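PDB 6EU9: retinoic acid receptor from Platynereis dumerilii, which binds all-trans retinoic acid in its ligand-binding domain and, as a nuclear receptor, probably switches target genes in response, probably acting as a low-affinity sensor of retinoic acid. Local coordinates for residues K84-C87 / L88-I92. Residues are numbered along the deposited sequence; the frame is centred on the assembly and turned at random.
Sequences KAAC and LEIII
The carbonyl oxygen Ala86 O takes the amide Ile90 N at 3.0 Å, just past a kink in the helix. This is helix 76-97 of the nuclear receptor ligand-binding domain, a largely helical sandwich whose inner layer this helix helps to form. Just before, the amides of Leu88 and Glu89 lack the bond to the preceding turn; with Ile90 the regular i to i+4 pattern resumes. One residue on, Ile91 N reaches Cys87 O at 3.2 Å.

Side chains follow the same spacing. The CD1 methyl of Ile90 lies 4.0 Å from Ala86 CB, along a face turned to helix 145-156. Next round the helix, the thiol of Cys87 stands anti to its backbone N (chi1 -176°), which brings SG alongside Ile91 CD1 at 4.1 Å; both residues pack on Ile58 of helix 47-66.

Glu89 shows how a buried acid can be accommodated at such a bend. Its CG is anti to the carbonyl carbon (chi1 -73°) and the chain bends at chi2, turning the carboxylate back alongside Ala85 and Ala86 of the preceding turn. There OE1 forms a salt bridge with Arg161 and OE2 another with Arg207 of helix 195-222, one guanidinium for each oxygen, which probably keeps the acid ionised. Replacing Glu89 by an alanine removes the carboxylate and is likely to leave both arginines without their shared counter-charge and to weaken the tie between this helix and helix 195-222. Within the turn itself, the carboxylate rests against Ala86, OE1 lying 3.9 Å from its CA.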
loop_
_atom_site.group_PDB
_atom_site.type_symbol
_atom_site.label_atom_id
_atom_site.label_comp_id
_atom_site.label_asym_id
_atom_site.label_seq_id
_atom_site.Cartn_x
_atom_site.Cartn_y
_atom_site.Cartn_z
ATOM N N LYS A 84 1.250 -7.981 1.417
ATOM C CA LYS A 84 1.992 -8.696 2.416
ATOM C C LYS A 84 1.408 -10.083 2.615
ATOM O O LYS A 84 2.117 -11.092 2.631
ATOM C CB LYS A 84 2.019 -7.911 3.710
ATOM C CG LYS A 84 3.358 -7.178 3.891
ATOM C CD LYS A 84 3.190 -5.749 4.321
ATOM C CE LYS A 84 3.146 -5.551 5.831
ATOM N NZ LYS A 84 4.485 -5.027 6.253
ATOM N N ALA A 85 0.081 -10.124 2.728
ATOM C CA ALA A 85 -0.686 -11.331 2.988
ATOM C C ALA A 85 -0.555 -12.369 1.879
ATOM O O ALA A 85 -0.490 -13.526 2.186
ATOM C CB ALA A 85 -2.131 -10.937 3.181
ATOM N N ALA A 86 -0.405 -11.923 0.633
ATOM C CA ALA A 86 -0.592 -12.814 -0.531
ATOM C C ALA A 86 0.717 -13.173 -1.179
ATOM O O ALA A 86 0.776 -13.989 -2.085
ATOM C CB ALA A 86 -1.479 -12.146 -1.576
ATOM N N CYS A 87 1.790 -12.556 -0.738
ATOM C CA CYS A 87 3.049 -12.598 -1.418
ATOM C C CYS A 87 3.589 -14.035 -1.519
ATOM O O CYS A 87 4.100 -14.405 -2.579
ATOM C CB CYS A 87 4.002 -11.761 -0.593
ATOM S SG CYS A 87 5.589 -11.619 -1.351
ATOM N N LEU A 88 3.525 -14.804 -0.429
ATOM C CA LEU A 88 4.046 -16.110 -0.430
ATOM C C LEU A 88 3.223 -17.094 -1.222
ATOM O O LEU A 88 3.737 -17.951 -1.973
ATOM C CB LEU A 88 4.162 -16.652 0.995
ATOM C CG LEU A 88 5.458 -16.756 1.662
ATOM C CD1 LEU A 88 5.191 -17.726 2.793
ATOM C CD2 LEU A 88 6.459 -17.398 0.745
ATOM N N GLU A 89 1.899 -16.951 -1.132
ATOM C CA GLU A 89 0.995 -17.731 -1.966
ATOM C C GLU A 89 1.288 -17.510 -3.421
ATOM O O GLU A 89 1.403 -18.483 -4.121
ATOM C CB GLU A 89 -0.426 -17.319 -1.659
ATOM C CG GLU A 89 -1.040 -17.747 -0.352
ATOM C CD GLU A 89 -2.066 -16.743 0.164
ATOM O OE1 GLU A 89 -2.703 -16.057 -0.694
ATOM O OE2 GLU A 89 -2.223 -16.570 1.403
ATOM N N ILE A 90 1.465 -16.265 -3.889
ATOM C CA ILE A 90 1.662 -16.024 -5.321
ATOM C C ILE A 90 3.006 -16.626 -5.779
ATOM O O ILE A 90 3.119 -17.195 -6.850
ATOM C CB ILE A 90 1.518 -14.531 -5.680
ATOM C CG1 ILE A 90 0.086 -14.102 -5.398
ATOM C CG2 ILE A 90 1.800 -14.223 -7.129
ATOM C CD1 ILE A 90 -0.222 -12.615 -5.342
ATOM N N ILE A 91 4.042 -16.474 -4.976
ATOM C CA ILE A 91 5.376 -17.001 -5.291
ATOM C C ILE A 91 5.361 -18.512 -5.358
ATOM O O ILE A 91 6.000 -19.089 -6.219
ATOM C CB ILE A 91 6.386 -16.524 -4.195
ATOM C CG1 ILE A 91 6.896 -15.147 -4.557
ATOM C CG2 ILE A 91 7.519 -17.501 -3.857
ATOM C CD1 ILE A 91 7.650 -14.504 -3.437
ATOM N N ILE A 92 4.635 -19.157 -4.447
ATOM C CA ILE A 92 4.543 -20.573 -4.527
ATOM C C ILE A 92 3.814 -20.967 -5.795
ATOM O O ILE A 92 4.171 -21.910 -6.499
ATOM C CB ILE A 92 3.926 -21.132 -3.248
ATOM C CG1 ILE A 92 4.903 -20.833 -2.097
ATOM C CG2 ILE A 92 3.609 -22.628 -3.378
ATOM C CD1 ILE A 92 4.357 -20.991 -0.699
#